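Local coordinates for beta-galactosidase (Marinomonas sp. ef1, PDB 6Y2K), which hydrolyses terminal beta-D-galactosyl residues of beta-galactosides as a cold-active hexameric enzyme of glycoside hydrolase family 42, at residues 348-360 and 364-376. Residues are numbered along the deposited sequence; the frame is centred on the assembly and turned at random.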
loop_
_atom_site.group_PDB
_atom_site.type_symbol
_atom_site.label_atom_id
_atom_site.label_comp_id
_atom_site.label_asym_id
_atom_site.label_seq_id
_atom_site.Cartn_x
_atom_site.Cartn_y
_atom_site.Cartn_z
ATOM N N LEU A 348 -48.905 5.359 0.211
ATOM C CA LEU A 348 -48.976 3.908 0.198
ATOM C C LEU A 348 -47.584 3.340 -0.047
ATOM O O LEU A 348 -46.884 3.842 -0.906
ATOM C CB LEU A 348 -49.899 3.479 -0.939
ATOM C CG LEU A 348 -50.020 1.992 -1.257
ATOM C CD1 LEU A 348 -50.624 1.266 -0.065
ATOM C CD2 LEU A 348 -50.865 1.816 -2.508
ATOM N N VAL A 349 -47.204 2.307 0.707
ATOM C CA VAL A 349 -46.019 1.499 0.416
ATOM C C VAL A 349 -46.465 0.059 0.182
ATOM O O VAL A 349 -46.977 -0.593 1.100
ATOM C CB VAL A 349 -44.994 1.558 1.569
ATOM C CG1 VAL A 349 -43.877 0.531 1.386
ATOM C CG2 VAL A 349 -44.426 2.966 1.670
ATOM N N SER A 350 -46.268 -0.422 -1.042
ATOM C CA SER A 350 -46.693 -1.757 -1.447
ATOM C C SER A 350 -45.471 -2.652 -1.682
ATOM O O SER A 350 -44.554 -2.268 -2.410
ATOM C CB SER A 350 -47.597 -1.660 -2.694
ATOM O OG SER A 350 -47.753 -2.903 -3.351
ATOM N N TYR A 351 -45.469 -3.829 -1.067
ATOM C CA TYR A 351 -44.364 -4.768 -1.213
ATOM C C TYR A 351 -44.540 -5.644 -2.449
ATOM O O TYR A 351 -45.590 -5.621 -3.092
ATOM C CB TYR A 351 -44.235 -5.642 0.037
ATOM C CG TYR A 351 -44.128 -4.858 1.325
ATOM C CD1 TYR A 351 -42.927 -4.276 1.708
ATOM C CD2 TYR A 351 -45.228 -4.700 2.158
ATOM C CE1 TYR A 351 -42.824 -3.558 2.885
ATOM C CE2 TYR A 351 -45.134 -3.984 3.336
ATOM C CZ TYR A 351 -43.931 -3.415 3.694
ATOM O OH TYR A 351 -43.835 -2.702 4.867
ATOM N N PHE A 352 -43.508 -6.414 -2.775
ATOM C CA PHE A 352 -43.547 -7.298 -3.934
ATOM C C PHE A 352 -42.496 -8.397 -3.824
ATOM O O PHE A 352 -41.300 -8.118 -3.729
ATOM C CB PHE A 352 -43.342 -6.501 -5.224
ATOM C CG PHE A 352 -43.040 -7.354 -6.422
ATOM C CD1 PHE A 352 -41.804 -7.964 -6.562
ATOM C CD2 PHE A 352 -43.993 -7.546 -7.409
ATOM C CE1 PHE A 352 -41.524 -8.749 -7.663
ATOM C CE2 PHE A 352 -43.718 -8.331 -8.514
ATOM C CZ PHE A 352 -42.482 -8.934 -8.641
ATOM N N ARG A 353 -42.949 -9.646 -3.838
ATOM C CA ARG A 353 -44.372 -9.943 -3.953
ATOM C C ARG A 353 -44.923 -10.517 -2.652
ATOM O O ARG A 353 -44.219 -10.584 -1.644
ATOM C CB ARG A 353 -44.624 -10.918 -5.105
ATOM C CG ARG A 353 -43.445 -11.823 -5.422
ATOM C CD ARG A 353 -43.637 -12.537 -6.750
ATOM N NE ARG A 353 -44.759 -13.469 -6.711
ATOM C CZ ARG A 353 -45.177 -14.179 -7.755
ATOM N NH1 ARG A 353 -44.564 -14.065 -8.925
ATOM N NH2 ARG A 353 -46.207 -15.003 -7.629
ATOM N N TRP A 354 -46.187 -10.929 -2.680
ATOM C CA TRP A 354 -46.834 -11.497 -1.504
ATOM C C TRP A 354 -46.218 -12.841 -1.132
ATOM O O TRP A 354 -45.937 -13.102 0.038
ATOM C CB TRP A 354 -48.337 -11.656 -1.746
ATOM C CG TRP A 354 -49.001 -12.597 -0.788
ATOM C CD1 TRP A 354 -49.490 -13.841 -1.066
ATOM C CD2 TRP A 354 -49.250 -12.372 0.605
ATOM N NE1 TRP A 354 -50.028 -14.402 0.066
ATOM C CE2 TRP A 354 -49.893 -13.521 1.106
ATOM C CE3 TRP A 354 -48.991 -11.309 1.477
ATOM C CZ2 TRP A 354 -50.281 -13.638 2.439
ATOM C CZ3 TRP A 354 -49.377 -11.428 2.800
ATOM C CH2 TRP A 354 -50.015 -12.584 3.268
ATOM N N ARG A 355 -46.010 -13.689 -2.133
ATOM C CA ARG A 355 -45.425 -15.011 -1.912
ATOM C C ARG A 355 -44.410 -15.304 -3.010
ATOM O O ARG A 355 -44.725 -15.187 -4.192
ATOM C CB ARG A 355 -46.541 -16.054 -1.919
ATOM C CG ARG A 355 -46.112 -17.485 -1.635
ATOM C CD ARG A 355 -47.327 -18.395 -1.618
ATOM N NE ARG A 355 -46.946 -19.801 -1.585
ATOM C CZ ARG A 355 -47.797 -20.824 -1.643
ATOM N NH1 ARG A 355 -49.110 -20.627 -1.723
ATOM N NH2 ARG A 355 -47.320 -22.066 -1.623
ATOM N N GLN A 356 -43.191 -15.674 -2.607
ATOM C CA GLN A 356 -42.099 -15.987 -3.537
ATOM C C GLN A 356 -42.518 -17.123 -4.471
ATOM O O GLN A 356 -42.965 -18.167 -4.000
ATOM C CB GLN A 356 -40.849 -16.378 -2.743
ATOM C CG GLN A 356 -39.636 -16.787 -3.570
ATOM C CD GLN A 356 -38.431 -17.148 -2.717
ATOM O OE1 GLN A 356 -38.360 -16.823 -1.519
ATOM N NE2 GLN A 356 -37.465 -17.817 -3.337
ATOM N N ALA A 357 -42.386 -16.919 -5.782
ATOM C CA ALA A 357 -42.833 -17.925 -6.756
ATOM C C ALA A 357 -41.786 -19.030 -6.890
ATOM O O ALA A 357 -40.599 -18.738 -6.865
ATOM C CB ALA A 357 -43.092 -17.272 -8.103
ATOM N N PRO A 358 -42.214 -20.303 -7.030
ATOM C CA PRO A 358 -41.235 -21.385 -7.175
ATOM C C PRO A 358 -40.770 -21.630 -8.623
ATOM O O PRO A 358 -39.910 -22.494 -8.841
ATOM C CB PRO A 358 -41.999 -22.598 -6.644
ATOM C CG PRO A 358 -43.394 -22.337 -7.072
ATOM C CD PRO A 358 -43.587 -20.838 -6.947
ATOM N N PHE A 359 -41.311 -20.878 -9.582
ATOM C CA PHE A 359 -41.006 -21.042 -11.011
ATOM C C PHE A 359 -40.643 -19.702 -11.656
ATOM O O PHE A 359 -40.898 -18.636 -11.088
ATOM C CB PHE A 359 -42.202 -21.671 -11.766
ATOM C CG PHE A 359 -43.522 -21.008 -11.475
ATOM C CD1 PHE A 359 -43.866 -19.803 -12.077
ATOM C CD2 PHE A 359 -44.405 -21.573 -10.556
ATOM C CE1 PHE A 359 -45.065 -19.180 -11.787
ATOM C CE2 PHE A 359 -45.613 -20.959 -10.271
ATOM C CZ PHE A 359 -45.939 -19.757 -10.886
ATOM N N GLY A 360 -40.062 -19.782 -12.853
ATOM C CA GLY A 360 -39.771 -18.605 -13.680
ATOM C C GLY A 360 -38.505 -17.851 -13.311
ATOM O O GLY A 360 -37.757 -18.261 -12.403
ATOM N N MET A 364 -35.997 -16.774 -7.336
ATOM C CA MET A 364 -35.167 -16.368 -6.185
ATOM C C MET A 364 -35.494 -14.975 -5.608
ATOM O O MET A 364 -34.799 -14.517 -4.697
ATOM C CB MET A 364 -33.675 -16.433 -6.550
ATOM C CG MET A 364 -33.196 -17.797 -7.021
ATOM S SD MET A 364 -33.467 -19.115 -5.820
ATOM C CE MET A 364 -32.264 -18.697 -4.570
ATOM N N HIS A 365 -36.548 -14.320 -6.102
ATOM C CA HIS A 365 -36.971 -13.012 -5.582
ATOM C C HIS A 365 -37.892 -13.237 -4.381
ATOM O O HIS A 365 -38.957 -13.824 -4.526
ATOM C CB HIS A 365 -37.701 -12.207 -6.661
ATOM C CG HIS A 365 -37.905 -10.761 -6.321
ATOM N ND1 HIS A 365 -38.561 -10.342 -5.180
ATOM C CD2 HIS A 365 -37.582 -9.634 -7.002
ATOM C CE1 HIS A 365 -38.608 -9.021 -5.162
ATOM N NE2 HIS A 365 -38.034 -8.567 -6.263
ATOM N N ALA A 366 -37.486 -12.739 -3.218
ATOM C CA ALA A 366 -38.245 -12.922 -1.980
ATOM C C ALA A 366 -39.612 -12.237 -1.993
ATOM O O ALA A 366 -39.899 -11.371 -2.822
ATOM C CB ALA A 366 -37.431 -12.428 -0.794
ATOM N N GLY A 367 -40.460 -12.674 -1.068
ATOM C CA GLY A 367 -41.737 -12.034 -0.818
ATOM C C GLY A 367 -41.999 -11.949 0.669
ATOM O O GLY A 367 -41.113 -12.251 1.467
ATOM N N LEU A 368 -43.214 -11.537 1.039
ATOM C CA LEU A 368 -43.630 -11.568 2.448
ATOM C C LEU A 368 -43.708 -12.997 2.958
ATOM O O LEU A 368 -43.471 -13.230 4.135
ATOM C CB LEU A 368 -44.983 -10.883 2.685
ATOM C CG LEU A 368 -45.220 -9.420 2.293
ATOM C CD1 LEU A 368 -46.298 -8.792 3.184
ATOM C CD2 LEU A 368 -43.967 -8.566 2.322
ATOM N N LEU A 369 -44.063 -13.931 2.070
ATOM C CA LEU A 369 -44.035 -15.365 2.346
ATOM C C LEU A 369 -42.973 -16.072 1.509
ATOM O O LEU A 369 -42.640 -15.623 0.413
ATOM C CB LEU A 369 -45.390 -16.005 2.012
ATOM C CG LEU A 369 -46.654 -15.372 2.601
ATOM C CD1 LEU A 369 -47.860 -16.241 2.265
ATOM C CD2 LEU A 369 -46.537 -15.168 4.098
ATOM N N ARG A 370 -42.498 -17.208 2.022
ATOM C CA ARG A 370 -41.629 -18.121 1.278
ATOM C C ARG A 370 -42.462 -18.925 0.271
ATOM O O ARG A 370 -43.701 -18.908 0.340
ATOM C CB ARG A 370 -40.938 -19.093 2.232
ATOM C CG ARG A 370 -40.137 -18.454 3.352
ATOM C CD ARG A 370 -39.251 -19.474 4.030
ATOM N NE ARG A 370 -39.964 -20.679 4.499
ATOM C CZ ARG A 370 -39.916 -21.209 5.728
ATOM N NH1 ARG A 370 -39.222 -20.647 6.719
ATOM N NH2 ARG A 370 -40.583 -22.336 5.969
ATOM N N PRO A 371 -41.802 -19.654 -0.656
ATOM C CA PRO A 371 -42.586 -20.445 -1.618
ATOM C C PRO A 371 -43.545 -21.482 -0.990
ATOM O O PRO A 371 -44.545 -21.840 -1.617
ATOM C CB PRO A 371 -41.511 -21.122 -2.478
ATOM C CG PRO A 371 -40.330 -20.217 -2.377
ATOM C CD PRO A 371 -40.360 -19.719 -0.960
ATOM N N ASP A 372 -43.254 -21.926 0.232
ATOM C CA ASP A 372 -44.128 -22.853 0.966
ATOM C C ASP A 372 -45.216 -22.162 1.798
ATOM O O ASP A 372 -45.844 -22.803 2.628
ATOM C CB ASP A 372 -43.283 -23.794 1.847
ATOM C CG ASP A 372 -42.561 -23.071 3.007
ATOM O OD1 ASP A 372 -42.575 -21.820 3.089
ATOM O OD2 ASP A 372 -41.979 -23.780 3.852
ATOM N N ALA A 373 -45.416 -20.860 1.586
ATOM C CA ALA A 373 -46.436 -20.056 2.272
ATOM C C ALA A 373 -46.185 -19.751 3.766
ATOM O O ALA A 373 -47.036 -19.135 4.404
ATOM C CB ALA A 373 -47.832 -20.635 2.058
ATOM N N GLN A 374 -45.033 -20.151 4.320
ATOM C CA GLN A 374 -44.641 -19.707 5.668
ATOM C C GLN A 374 -44.125 -18.266 5.580
ATOM O O GLN A 374 -43.594 -17.859 4.537
ATOM C CB GLN A 374 -43.563 -20.619 6.257
ATOM C CG GLN A 374 -44.022 -22.047 6.520
ATOM C CD GLN A 374 -45.146 -22.117 7.547
ATOM O OE1 GLN A 374 -46.202 -22.680 7.280
ATOM N NE2 GLN A 374 -44.928 -21.527 8.717
ATOM N N GLU A 375 -44.287 -17.507 6.663
ATOM C CA GLU A 375 -43.880 -16.096 6.685
ATOM C C GLU A 375 -42.355 -15.947 6.560
ATOM O O GLU A 375 -41.591 -16.753 7.103
ATOM C CB GLU A 375 -44.388 -15.374 7.948
ATOM C CG GLU A 375 -45.872 -15.021 7.903
ATOM C CD GLU A 375 -46.335 -14.125 9.054
ATOM O OE1 GLU A 375 -45.603 -13.981 10.049
ATOM O OE2 GLU A 375 -47.442 -13.544 8.964
ATOM N N ALA A 376 -41.943 -14.942 5.794
ATOM C CA ALA A 376 -40.554 -14.520 5.710
ATOM C C ALA A 376 -40.414 -13.239 6.523
ATOM O O ALA A 376 -41.389 -12.751 7.089
ATOM C CB ALA A 376 -40.157 -14.288 4.255
HETATM O O HOH W 1 -39.751 -15.257 0.375
HETATM O O HOH W 2 -40.658 -14.687 -6.632
#
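The loop that leaves the eighth strand of the TIM barrel, 348-352, folds back on itself here, and a single beta bridge between Arg-355 and Leu-369 joins its two arms. Gln-356 N gives a nearly straight bond (173°) to Leu-369 O, and Leu-369 N donates to Trp-354 O at 2.9 Å. The Arg-355 side chain, extended with CG anti to its own N (chi1 -177°), runs on past the bridge to the Arg-370 to Ala-373 type I turn. There NE and NH2 both grip Pro-371 O side-on, NH2 at 2.8 Å, with the oxygen in the guanidinium plane, while Ala-373 CB sits over the centre of one guanidinium face. A leucine in place of Arg-355 would probably leave Pro-371 O without both donors and take away the flat group on which Ala-373 rests. Beta-to-alpha loops such as this one, at the C-terminal mouth of the barrel, characteristically shape the active-site end of the fold. The edge of Phe-352 meets the face of His-365 in a T-shaped pair, planes at 85°, just before the cis peptide linking Phe-352 to Arg-353. His-365 ND1 donates to Ala-366 O in the ring plane, and NE2 reaches a bound glycerol. Leu-369 CG lies over the six-membered ring of Trp-354, 4.2 Å from its centroid, in a CH-pi contact; Trp-354 NE1 bonds to Asp-20.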